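Local atomic coordinates of kappa-carrageenase (PDB entry 1DYP), a protein that cleaves internal beta-1,4 linkages between D-galactose 4-sulfate and 3,6-anhydro-D-galactose in kappa-carrageenan, the chain being its family 16 catalytic domain. Residues A[57-62]-A[84-89]; A[152-157]-A[180-185]. The protein carries 1 engineered substitution. All coordinates share one frame; numbering follows the deposited sequence.

In the fold
Both contacts are antiparallel and largely buried, and both belong to the strand framework of the same catalytic domain, but they hold different elements and do not touch, their nearest atoms being about 15 Å apart. Contact 1 joins the two long strands 54-70 and 75-95 of one hairpin; contact 2 adds the short strand 181-183 to strand 151-162. The first, with the larger interface, combines a tyrosine–arginine pair, hydroxyl bonds and aliphatic packing, and its nearer functional neighbour is Arg234. The second is smaller and more polar, built on a serine, a histidine and an asparagine, with Asp155 lying beside the catalytic residues Asp139 and Glu142, although its Gly181 is exposed.

Contact 1. Residues A[57-62]-A[84-89]; sequences LTTKRE and YTSGVA
Tyr84 swings its ring beside its own backbone N (chi1 -58°), whereas Arg61 places CG anti to the backbone N (chi1 170°) and then bends at the second torsion, and together these turns bring the arginine chain over one face of the ring. The touching atom is Arg61 CD, 4.0 Å from the centroid of the Tyr84 ring in a CH-pi contact; the guanidinium lies farther out, where any cation-pi attraction is weak at most. The polar ends look elsewhere, Arg61 NE to the carbonyl oxygen of Lys251 and Tyr84 OH to that of Ser252. With an alanine in place of Tyr84, Arg61 CD would probably lose the surface it rests on and Ser252 O its hydroxyl partner.

Next along the strands, with side chains on the other face from Arg61 and Tyr84, Lys60 and Thr85 form a hydrogen-bonded pair, Lys60 N lying 2.9 Å from Thr85 O. The extended side chain of Glu62 passes the methyl of Thr85, and its OE1 comes within 2.7 Å of Thr85 OG1. Asn47 OD1 also meets that hydroxyl, so two acceptors compete for a single proton. Farther along, Thr59 OG1 donates to Ser86 OG at 2.8 Å. Gln231 completes a small network, its NE2 bonding to Thr59 OG1 and its main-chain O to Ser86 OG.

Past the Lys60-Thr85 pair the regular bonding lapses: Ser86 CA approaches Thr58 O to 3.2 Å in a CA-H...O contact, and Leu57 lays CD2 against Val88 N, 3.8 Å away, with Leu229 and Met260 also packing on this leucine. The pairing ties together a long antiparallel hairpin in the concanavalin-like jelly-roll sandwich of family 16 glycoside hydrolases, with Thr59 about 9 Å, side chain to side chain, from Arg234, which is important for substrate recognition.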
# COMPACT_ATOMS: atom_id res chain seq x y z
N LEU A 57 7.94 10.18 1.67
CA LEU A 57 6.66 10.19 2.36
C LEU A 57 7.02 10.11 3.83
O LEU A 57 7.57 9.11 4.31
CB LEU A 57 5.81 9.00 1.91
CG LEU A 57 5.49 9.03 0.41
CD1 LEU A 57 4.65 7.82 0.02
CD2 LEU A 57 4.76 10.32 0.07
N THR A 58 6.70 11.18 4.55
CA THR A 58 7.06 11.31 5.95
C THR A 58 5.93 11.16 6.96
O THR A 58 4.83 11.67 6.76
CB THR A 58 7.71 12.69 6.18
OG1 THR A 58 8.83 12.84 5.31
CG2 THR A 58 8.16 12.84 7.63
N THR A 59 6.22 10.44 8.04
CA THR A 59 5.27 10.29 9.13
C THR A 59 5.83 11.18 10.22
O THR A 59 7.00 11.07 10.59
CB THR A 59 5.20 8.84 9.65
OG1 THR A 59 4.73 7.98 8.62
CG2 THR A 59 4.24 8.76 10.84
N LYS A 60 4.99 12.08 10.73
CA LYS A 60 5.42 13.01 11.77
C LYS A 60 4.55 12.87 13.00
O LYS A 60 3.38 12.50 12.92
CB LYS A 60 5.28 14.45 11.28
CG LYS A 60 5.97 14.81 9.98
CD LYS A 60 5.67 16.26 9.64
CE LYS A 60 6.33 16.70 8.34
NZ LYS A 60 5.97 18.11 8.00
N ARG A 61 5.13 13.18 14.15
CA ARG A 61 4.36 13.18 15.38
C ARG A 61 3.66 14.53 15.23
O ARG A 61 4.31 15.58 15.22
CB ARG A 61 5.27 13.19 16.60
CG ARG A 61 4.54 13.44 17.91
CD ARG A 61 3.62 12.29 18.32
NE ARG A 61 3.02 12.58 19.61
CZ ARG A 61 1.96 13.37 19.79
NH1 ARG A 61 1.37 13.94 18.75
NH2 ARG A 61 1.53 13.63 21.02
N GLU A 62 2.34 14.51 15.09
CA GLU A 62 1.58 15.73 14.91
C GLU A 62 0.17 15.58 15.43
O GLU A 62 -0.68 14.95 14.79
CB GLU A 62 1.56 16.12 13.43
CG GLU A 62 0.57 17.21 13.09
CD GLU A 62 0.80 17.83 11.72
OE1 GLU A 62 1.42 17.17 10.85
OE2 GLU A 62 0.35 18.97 11.52
N TYR A 84 -0.44 11.36 14.83
CA TYR A 84 0.52 11.34 13.74
C TYR A 84 -0.11 11.66 12.40
O TYR A 84 -1.29 11.37 12.17
CB TYR A 84 1.19 9.97 13.63
CG TYR A 84 1.91 9.52 14.88
CD1 TYR A 84 1.21 8.93 15.93
CD2 TYR A 84 3.28 9.72 15.02
CE1 TYR A 84 1.87 8.54 17.10
CE2 TYR A 84 3.94 9.35 16.19
CZ TYR A 84 3.23 8.76 17.22
OH TYR A 84 3.88 8.40 18.38
N THR A 85 0.67 12.27 11.51
CA THR A 85 0.21 12.57 10.16
C THR A 85 1.22 11.86 9.27
O THR A 85 2.34 11.58 9.70
CB THR A 85 0.20 14.08 9.84
OG1 THR A 85 1.50 14.64 10.05
CG2 THR A 85 -0.83 14.80 10.71
N SER A 86 0.83 11.54 8.05
CA SER A 86 1.76 10.85 7.18
C SER A 86 1.62 11.27 5.73
O SER A 86 0.84 12.17 5.40
CB SER A 86 1.60 9.34 7.30
OG SER A 86 2.74 8.67 6.79
N GLY A 87 2.38 10.61 4.86
CA GLY A 87 2.36 10.94 3.45
C GLY A 87 1.84 9.84 2.55
O GLY A 87 1.99 8.65 2.83
N VAL A 88 1.24 10.26 1.44
CA VAL A 88 0.67 9.34 0.47
C VAL A 88 0.73 9.93 -0.93
O VAL A 88 0.72 11.16 -1.11
CB VAL A 88 -0.81 9.02 0.80
CG1 VAL A 88 -1.62 10.31 0.82
CG2 VAL A 88 -1.39 8.04 -0.22
N ALA A 89 0.83 9.05 -1.92
CA ALA A 89 0.83 9.42 -3.33
C ALA A 89 -0.07 8.36 -3.95
O ALA A 89 0.31 7.20 -4.06
CB ALA A 89 2.23 9.35 -3.91

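Contact 2. Residues A[152-157]-A[180-185]; sequences SDHDLH and NGYHLP
Ser152 and Tyr182 make a hydrogen-bonded antiparallel pair that joins the short strand 181-183 to strand 151-162 of the jelly roll. Ser152 holds OG between its backbone N and carbonyl carbon (chi1 59°), which directs the hydroxyl at the edge of the Tyr182 ring, in its plane and 3.6 Å from Tyr182 CD2. Leu184 covers the same hydroxyl with CD2, 3.4 Å from Ser152 OG. This oxygen also lies 2.8 Å from His154 NE2, in a hydrogen bond whose donor could be either atom.

The His154 ring, turned back beside its own backbone N, presents an edge to Tyr182 CB; at its other nitrogen, ND1 bonds to Val140 O, and the two bonds together should fix the ring's rotation. Asp155 OD1 receives Asn180 N at 3.2 Å as well as His179 ND1, a double grip that probably steadies a carboxylate whose side chain lies about 4 Å from those of both Asp139 and the proton donor Glu142. Farther along the strand, His157 NE2 binds a cadmium ion. Asn180 bonds twice to His154: its O accepts His154 N, and its ND2 reaches His154 O at 2.9 Å, nearly along the C=O axis, with that oxygen only 5° out of the plane of the Asn180 side-chain amide.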
# COMPACT_ATOMS: atom_id res chain seq x y z
N SER A 152 8.72 -9.09 5.52
CA SER A 152 7.91 -8.25 4.65
C SER A 152 6.62 -8.96 4.27
O SER A 152 6.57 -10.20 4.25
CB SER A 152 8.69 -7.89 3.38
OG SER A 152 9.08 -9.04 2.65
N ASP A 153 5.58 -8.19 3.99
CA ASP A 153 4.30 -8.75 3.59
C ASP A 153 3.96 -8.35 2.15
O ASP A 153 4.20 -7.23 1.73
CB ASP A 153 3.20 -8.28 4.53
CG ASP A 153 3.43 -8.75 5.94
OD1 ASP A 153 3.59 -9.97 6.14
OD2 ASP A 153 3.46 -7.90 6.84
N HIS A 154 3.39 -9.30 1.41
CA HIS A 154 3.01 -9.09 0.01
C HIS A 154 1.64 -9.73 -0.00
O HIS A 154 1.46 -10.88 -0.39
CB HIS A 154 4.02 -9.82 -0.87
CG HIS A 154 5.44 -9.50 -0.52
ND1 HIS A 154 6.12 -8.43 -1.05
CD2 HIS A 154 6.30 -10.07 0.37
CE1 HIS A 154 7.32 -8.33 -0.51
NE2 HIS A 154 7.45 -9.32 0.36
N ASP A 155 0.67 -8.96 0.48
CA ASP A 155 -0.70 -9.43 0.65
C ASP A 155 -1.79 -8.96 -0.31
O ASP A 155 -1.57 -8.18 -1.25
CB ASP A 155 -1.15 -9.10 2.07
CG ASP A 155 -0.26 -9.71 3.12
OD1 ASP A 155 0.33 -10.77 2.83
OD2 ASP A 155 -0.15 -9.14 4.22
N LEU A 156 -3.00 -9.44 -0.03
CA LEU A 156 -4.21 -9.13 -0.78
C LEU A 156 -5.36 -8.91 0.19
O LEU A 156 -5.44 -9.58 1.23
CB LEU A 156 -4.57 -10.28 -1.71
CG LEU A 156 -3.58 -10.69 -2.80
CD1 LEU A 156 -4.09 -11.97 -3.46
CD2 LEU A 156 -3.44 -9.57 -3.82
N HIS A 157 -6.24 -7.97 -0.14
CA HIS A 157 -7.42 -7.69 0.67
C HIS A 157 -8.58 -7.58 -0.31
O HIS A 157 -8.39 -7.16 -1.45
CB HIS A 157 -7.30 -6.36 1.41
CG HIS A 157 -6.22 -6.33 2.45
ND1 HIS A 157 -4.88 -6.30 2.13
CD2 HIS A 157 -6.29 -6.29 3.80
CE1 HIS A 157 -4.17 -6.24 3.25
NE2 HIS A 157 -5.00 -6.24 4.27
N ASN A 180 1.28 -13.56 1.68
CA ASN A 180 2.59 -14.00 1.23
C ASN A 180 3.56 -13.34 2.19
O ASN A 180 3.80 -12.13 2.10
CB ASN A 180 2.92 -13.52 -0.19
CG ASN A 180 2.08 -14.17 -1.25
OD1 ASN A 180 2.21 -15.37 -1.53
ND2 ASN A 180 1.21 -13.38 -1.87
N GLY A 181 4.09 -14.11 3.13
CA GLY A 181 5.04 -13.57 4.09
C GLY A 181 6.43 -13.88 3.57
O GLY A 181 6.65 -14.94 2.98
N TYR A 182 7.37 -12.98 3.78
CA TYR A 182 8.72 -13.19 3.28
C TYR A 182 9.79 -12.66 4.22
O TYR A 182 9.63 -11.60 4.83
CB TYR A 182 8.86 -12.49 1.92
CG TYR A 182 10.20 -12.64 1.24
CD1 TYR A 182 10.67 -13.89 0.82
CD2 TYR A 182 10.98 -11.52 0.93
CE1 TYR A 182 11.86 -14.02 0.12
CE2 TYR A 182 12.17 -11.64 0.22
CZ TYR A 182 12.61 -12.89 -0.18
OH TYR A 182 13.76 -13.00 -0.92
N HIS A 183 10.88 -13.41 4.34
CA HIS A 183 11.99 -12.99 5.17
C HIS A 183 13.01 -12.39 4.20
O HIS A 183 13.65 -13.10 3.43
CB HIS A 183 12.59 -14.17 5.93
CG HIS A 183 13.73 -13.79 6.81
ND1 HIS A 183 15.03 -13.73 6.37
CD2 HIS A 183 13.76 -13.38 8.10
CE1 HIS A 183 15.81 -13.30 7.34
NE2 HIS A 183 15.06 -13.08 8.41
N LEU A 184 13.13 -11.07 4.24
CA LEU A 184 14.05 -10.36 3.35
C LEU A 184 15.50 -10.73 3.63
O LEU A 184 15.90 -10.93 4.77
CB LEU A 184 13.88 -8.85 3.52
CG LEU A 184 12.51 -8.26 3.19
CD1 LEU A 184 12.41 -6.84 3.76
CD2 LEU A 184 12.30 -8.26 1.69
N PRO A 185 16.31 -10.85 2.56
CA PRO A 185 17.73 -11.20 2.73
C PRO A 185 18.56 -9.94 2.98
O PRO A 185 19.78 -9.93 2.78
CB PRO A 185 18.07 -11.88 1.41
CG PRO A 185 17.24 -11.11 0.43
CD PRO A 185 15.91 -10.99 1.15